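Side-chain contacts in alpha-acetolactate decarboxylase (PDB 5XNE), which converts (2S)-2-acetolactate into (R)-acetoin and carbon dioxide, a step on the way from pyruvate to butane-2,3-diol: residues Q6-T11 / A213-A218; T11-G16 / S70-F75. One frame throughout, in Å; residues are numbered along the deposited sequence.

In the fold
Both contacts use the short helix 10-14 and share Thr11, and their centres lie about 7 Å apart. Contact 1 sets the turn that leads into this helix against helix 213-217. Contact 2 sets the helix itself against the chain entering strand 73-76. Strands 3-7 and 73-76 are antiparallel neighbours, which joins the two sites: Val7 N lies 2.8 Å from Cys73 O, and Gln6 OE1 lies 2.7 Å from Ser74 OG, both probable hydrogen bonds. The zinc ion held by His173, His175 and His186 is nearer to contact 2. The side chain of Phe72 is about 6 Å from the zinc ion. In contact 1, the side chain of Ser8 is about 13 Å from the zinc ion.

Contact 1: Q6-T11 / A213-A218; sequences QVSTMT and ADFFNA
Phe215 meets Ser8 and Thr9 with the CD1-CE1 side of its ring. It sits on helix 213-217, whose turn is closed by a bond from Asn217 N to Ala213 O (2.9 Å). Thr212 OG1, just before the segment, is bonded to Phe215 N. The CG of Phe215 stands anti to the backbone N (chi1 -180°), which extends the ring out from its helix, its CD1-CE1 side beside the turn after strand 3-7. There CE1 lies 3.6 Å from Ser8 OG, and CD1 of the same ring lies 3.7 Å from that hydroxyl oxygen. The hydroxyl comes to the ring at a slant. Thr9 OG1 comes to the ring edge, near its plane, and stays 4.4 Å from CE1. Its stronger partner is Ser12 N, outside the segments: Thr9 is the N-cap of helix 10-14. The turn is held from the strand side as well. Gln6 NE2 donates to Ser8 O over 3.1 Å (N-H...O 153°), reaching the oxygen from above the carbonyl plane. Pro210 touches both Phe215 and Ser8. In the second subunit, Asn107 is bonded to Phe215 O, Ser105 to Phe216 O, and Asn107 again to Ala218 O. Leu108 of that subunit packs on Phe215 and Phe216, and its Tyr163 packs on Thr9. The contact therefore joins the capped start of helix 10-14 to helix 213-217 at the dimer interface. The two segments bury just 88 Å² between them. The ring touches Ser8 closely and Thr9 loosely, and no hydrogen bond crosses. This chemistry implies that the contact itself is van der Waals, while the hydrogen bonds lie within each side or run to other parts of the dimer.

Contact 2: T11-G16 / S70-F75; sequences TSLLDG and SPFCSF
Leu13 carries the largest share of this contact: its CD1 touches both Pro71 and Phe72, and its CD2 touches Phe72. CD1 lies 3.8 Å from Pro71 CG and 4.1 Å from Phe72 CB. CD2 reaches the aromatic ring itself, 4.1 Å from Phe72 CD2, and comes to it obliquely. The side chains of Leu13 and Phe72 meet at about a right angle. The first torsion of Leu13 is well off a staggered value (chi1 -147°), and in this rotation both methyls lie beside Phe72 while CD1 also meets Pro71. Phe72 comes second in buried surface. Its CG is anti to the backbone N (chi1 180°), which leaves CB and the CD2 side of the ring beside Leu13. The ring also touches Gln6 of strand 3-7. Pro71 adds the flank of its ring, with CB and CG lying against Leu13 CD1. The bend that presents these two residues is an ST turn: Ser70 OG accepts from Phe72 N over 3.0 Å (N-H...O 156°). The same OG is bonded to Thr37 O, so it is gripped on two counts. On the other side, helix 10-14 ends in a Schellman motif at Gly16, whose N bonds to Leu13 O (2.9 Å). Tyr18, a little further along the chain, packs on Leu13 too. An alanine in place of Leu13 would take away CG and both methyls, and is likely to open a gap between the helix and Pro71 while leaving the Phe72 ring freer to shift. The chemistry across the join is purely apolar, which implies that between these two segments it rests on apolar contact, not directional bonds, beside a Phe72 side chain about 6 Å from the zinc ion.

Contact 1: Q6-T11 / A213-A218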
loop_
_atom_site.group_PDB
_atom_site.type_symbol
_atom_site.label_atom_id
_atom_site.label_comp_id
_atom_site.label_asym_id
_atom_site.label_seq_id
_atom_site.Cartn_x
_atom_site.Cartn_y
_atom_site.Cartn_z
ATOM N N GLN B 6 -2.230 -9.063 0.416
ATOM C CA GLN B 6 -0.779 -8.896 0.468
ATOM C C GLN B 6 -0.250 -9.176 1.870
ATOM O O GLN B 6 -0.595 -8.469 2.825
ATOM C CB GLN B 6 -0.405 -7.481 0.022
ATOM C CG GLN B 6 1.067 -7.166 0.076
ATOM C CD GLN B 6 1.886 -8.117 -0.748
ATOM O OE1 GLN B 6 1.603 -8.327 -1.927
ATOM N NE2 GLN B 6 2.915 -8.705 -0.140
ATOM N N VAL B 7 0.578 -10.213 1.992
ATOM C CA VAL B 7 1.166 -10.588 3.277
ATOM C C VAL B 7 2.533 -9.910 3.419
ATOM O O VAL B 7 3.487 -10.244 2.710
ATOM C CB VAL B 7 1.294 -12.123 3.396
ATOM C CG1 VAL B 7 2.105 -12.509 4.632
ATOM C CG2 VAL B 7 -0.090 -12.764 3.452
ATOM N N SER B 8 2.582 -8.916 4.314
ATOM C CA SER B 8 3.783 -8.135 4.647
ATOM C C SER B 8 4.380 -7.377 3.454
ATOM O O SER B 8 3.711 -7.200 2.421
ATOM C CB SER B 8 4.855 -9.042 5.277
ATOM O OG SER B 8 5.832 -8.267 5.968
ATOM N N THR B 9 5.615 -6.899 3.604
ATOM C CA THR B 9 6.206 -6.013 2.602
ATOM C C THR B 9 7.520 -6.522 2.044
ATOM O O THR B 9 8.285 -7.229 2.718
ATOM C CB THR B 9 6.470 -4.585 3.158
ATOM O OG1 THR B 9 7.631 -4.603 4.011
ATOM C CG2 THR B 9 5.259 -4.070 3.920
ATOM N N MET B 10 7.805 -6.125 0.810
ATOM C CA MET B 10 9.059 -6.493 0.184
ATOM C C MET B 10 10.229 -5.858 0.925
ATOM O O MET B 10 11.289 -6.468 1.051
ATOM C CB MET B 10 9.076 -6.075 -1.295
ATOM C CG MET B 10 10.322 -6.499 -2.031
ATOM S SD MET B 10 10.431 -8.297 -2.144
ATOM C CE MET B 10 12.051 -8.492 -2.874
ATOM N N THR B 11 10.033 -4.654 1.443
ATOM C CA THR B 11 11.143 -4.023 2.152
ATOM C C THR B 11 11.487 -4.746 3.460
ATOM O O THR B 11 12.645 -4.700 3.895
ATOM C CB THR B 11 10.868 -2.562 2.437
ATOM O OG1 THR B 11 9.657 -2.437 3.189
ATOM C CG2 THR B 11 10.770 -1.774 1.113
ATOM N N ALA B 213 7.750 -9.969 16.449
ATOM C CA ALA B 213 8.723 -9.025 16.949
ATOM C C ALA B 213 9.724 -8.658 15.849
ATOM O O ALA B 213 10.153 -7.511 15.759
ATOM C CB ALA B 213 9.441 -9.591 18.170
ATOM N N ASP B 214 10.076 -9.628 15.000
ATOM C CA ASP B 214 11.001 -9.381 13.894
ATOM C C ASP B 214 10.498 -8.275 12.973
ATOM O O ASP B 214 11.255 -7.399 12.571
ATOM C CB ASP B 214 11.221 -10.650 13.070
ATOM C CG ASP B 214 12.045 -11.681 13.793
ATOM O OD1 ASP B 214 12.799 -11.297 14.710
ATOM O OD2 ASP B 214 11.939 -12.876 13.432
ATOM N N PHE B 215 9.216 -8.317 12.641
ATOM C CA PHE B 215 8.674 -7.280 11.780
ATOM C C PHE B 215 8.567 -5.961 12.536
ATOM O O PHE B 215 8.916 -4.911 12.004
ATOM C CB PHE B 215 7.306 -7.670 11.223
ATOM C CG PHE B 215 6.724 -6.618 10.324
ATOM C CD1 PHE B 215 7.133 -6.528 8.997
ATOM C CD2 PHE B 215 5.807 -5.693 10.810
ATOM C CE1 PHE B 215 6.622 -5.537 8.163
ATOM C CE2 PHE B 215 5.291 -4.686 9.980
ATOM C CZ PHE B 215 5.701 -4.619 8.658
ATOM N N PHE B 216 8.068 -6.010 13.768
ATOM C CA PHE B 216 7.938 -4.793 14.580
ATOM C C PHE B 216 9.274 -4.042 14.685
ATOM O O PHE B 216 9.328 -2.802 14.604
ATOM C CB PHE B 216 7.451 -5.121 15.993
ATOM C CG PHE B 216 5.960 -5.295 16.121
ATOM C CD1 PHE B 216 5.220 -5.957 15.140
ATOM C CD2 PHE B 216 5.298 -4.822 17.249
ATOM C CE1 PHE B 216 3.863 -6.128 15.279
ATOM C CE2 PHE B 216 3.919 -4.987 17.397
ATOM C CZ PHE B 216 3.203 -5.645 16.418
ATOM N N ASN B 217 10.352 -4.806 14.868
ATOM C CA ASN B 217 11.679 -4.237 15.107
ATOM C C ASN B 217 12.528 -4.016 13.852
ATOM O O ASN B 217 13.646 -3.506 13.940
ATOM C CB ASN B 217 12.448 -5.135 16.083
ATOM C CG ASN B 217 11.833 -5.149 17.463
ATOM O OD1 ASN B 217 11.254 -4.159 17.904
ATOM N ND2 ASN B 217 11.960 -6.282 18.161
ATOM N N ALA B 218 12.007 -4.395 12.690
ATOM C CA ALA B 218 12.748 -4.269 11.436
ATOM C C ALA B 218 13.039 -2.818 11.063
ATOM O O ALA B 218 12.279 -1.905 11.400
ATOM C CB ALA B 218 11.991 -4.944 10.298
#

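Contact 2: T11-G16 / S70-F75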
loop_
_atom_site.group_PDB
_atom_site.type_symbol
_atom_site.label_atom_id
_atom_site.label_comp_id
_atom_site.label_asym_id
_atom_site.label_seq_id
_atom_site.Cartn_x
_atom_site.Cartn_y
_atom_site.Cartn_z
ATOM N N THR B 11 10.033 -4.654 1.443
ATOM C CA THR B 11 11.143 -4.023 2.152
ATOM C C THR B 11 11.487 -4.746 3.460
ATOM O O THR B 11 12.645 -4.700 3.895
ATOM C CB THR B 11 10.868 -2.562 2.437
ATOM O OG1 THR B 11 9.657 -2.437 3.189
ATOM C CG2 THR B 11 10.770 -1.774 1.113
ATOM N N SER B 12 10.521 -5.424 4.083
ATOM C CA SER B 12 10.848 -6.242 5.260
ATOM C C SER B 12 11.687 -7.447 4.853
ATOM O O SER B 12 12.648 -7.823 5.555
ATOM C CB SER B 12 9.572 -6.677 6.004
ATOM O OG SER B 12 9.878 -7.408 7.199
ATOM N N LEU B 13 11.349 -8.050 3.715
ATOM C CA LEU B 13 12.157 -9.127 3.178
ATOM C C LEU B 13 13.586 -8.643 2.870
ATOM O O LEU B 13 14.563 -9.324 3.197
ATOM C CB LEU B 13 11.491 -9.714 1.925
ATOM C CG LEU B 13 11.669 -11.200 1.640
ATOM C CD1 LEU B 13 11.084 -12.091 2.742
ATOM C CD2 LEU B 13 11.082 -11.537 0.272
ATOM N N LEU B 14 13.711 -7.453 2.280
ATOM C CA LEU B 14 15.026 -6.887 1.986
ATOM C C LEU B 14 15.883 -6.804 3.243
ATOM O O LEU B 14 17.086 -7.056 3.191
ATOM C CB LEU B 14 14.896 -5.495 1.367
ATOM C CG LEU B 14 14.398 -5.358 -0.069
ATOM C CD1 LEU B 14 14.406 -3.878 -0.461
ATOM C CD2 LEU B 14 15.241 -6.192 -1.031
ATOM N N ASP B 15 15.246 -6.472 4.367
ATOM C CA ASP B 15 15.946 -6.291 5.640
ATOM C C ASP B 15 16.278 -7.622 6.329
ATOM O O ASP B 15 16.813 -7.640 7.438
ATOM C CB ASP B 15 15.112 -5.415 6.581
ATOM C CG ASP B 15 15.898 -4.956 7.811
ATOM O OD1 ASP B 15 17.051 -4.508 7.644
ATOM O OD2 ASP B 15 15.372 -5.063 8.937
ATOM N N GLY B 16 15.953 -8.739 5.685
ATOM C CA GLY B 16 16.330 -10.037 6.214
ATOM C C GLY B 16 15.337 -10.614 7.201
ATOM O O GLY B 16 15.657 -11.523 7.967
ATOM N N SER B 70 4.881 -18.170 5.979
ATOM C CA SER B 70 5.488 -17.248 5.027
ATOM C C SER B 70 5.694 -15.846 5.578
ATOM O O SER B 70 4.819 -15.326 6.264
ATOM C CB SER B 70 4.637 -17.135 3.765
ATOM O OG SER B 70 5.194 -16.143 2.922
ATOM N N PRO B 71 6.829 -15.211 5.229
ATOM C CA PRO B 71 7.088 -13.803 5.548
ATOM C C PRO B 71 6.597 -12.845 4.469
ATOM O O PRO B 71 6.612 -11.636 4.701
ATOM C CB PRO B 71 8.617 -13.740 5.622
ATOM C CG PRO B 71 9.050 -14.732 4.550
ATOM C CD PRO B 71 8.009 -15.859 4.608
ATOM N N PHE B 72 6.210 -13.370 3.307
ATOM C CA PHE B 72 5.891 -12.531 2.152
ATOM C C PHE B 72 5.220 -13.355 1.069
ATOM O O PHE B 72 5.789 -14.326 0.581
ATOM C CB PHE B 72 7.160 -11.883 1.580
ATOM C CG PHE B 72 6.905 -11.017 0.384
ATOM C CD1 PHE B 72 6.426 -9.726 0.548
ATOM C CD2 PHE B 72 7.122 -11.486 -0.897
ATOM C CE1 PHE B 72 6.170 -8.911 -0.555
ATOM C CE2 PHE B 72 6.869 -10.675 -2.007
ATOM C CZ PHE B 72 6.391 -9.382 -1.828
ATOM N N CYS B 73 4.011 -12.947 0.691
ATOM C CA CYS B 73 3.292 -13.608 -0.389
ATOM C C CYS B 73 2.092 -12.743 -0.768
ATOM O O CYS B 73 1.750 -11.778 -0.057
ATOM C CB CYS B 73 2.868 -15.042 0.013
ATOM S SG CYS B 73 2.160 -15.251 1.666
ATOM N N SER B 74 1.475 -13.075 -1.907
ATOM C CA SER B 74 0.373 -12.297 -2.464
ATOM C C SER B 74 -0.669 -13.283 -3.001
ATOM O O SER B 74 -0.294 -14.226 -3.698
ATOM C CB SER B 74 0.854 -11.380 -3.605
ATOM O OG SER B 74 2.001 -10.613 -3.262
ATOM N N PHE B 75 -1.946 -13.042 -2.710
ATOM C CA PHE B 75 -3.030 -13.949 -3.139
ATOM C C PHE B 75 -4.199 -13.205 -3.738
ATOM O O PHE B 75 -4.431 -12.037 -3.429
ATOM C CB PHE B 75 -3.550 -14.772 -1.963
ATOM C CG PHE B 75 -2.493 -15.552 -1.274
ATOM C CD1 PHE B 75 -2.022 -16.738 -1.818
ATOM C CD2 PHE B 75 -1.964 -15.100 -0.074
ATOM C CE1 PHE B 75 -1.020 -17.461 -1.185
ATOM C CE2 PHE B 75 -0.962 -15.818 0.565
ATOM C CZ PHE B 75 -0.498 -17.000 0.015
#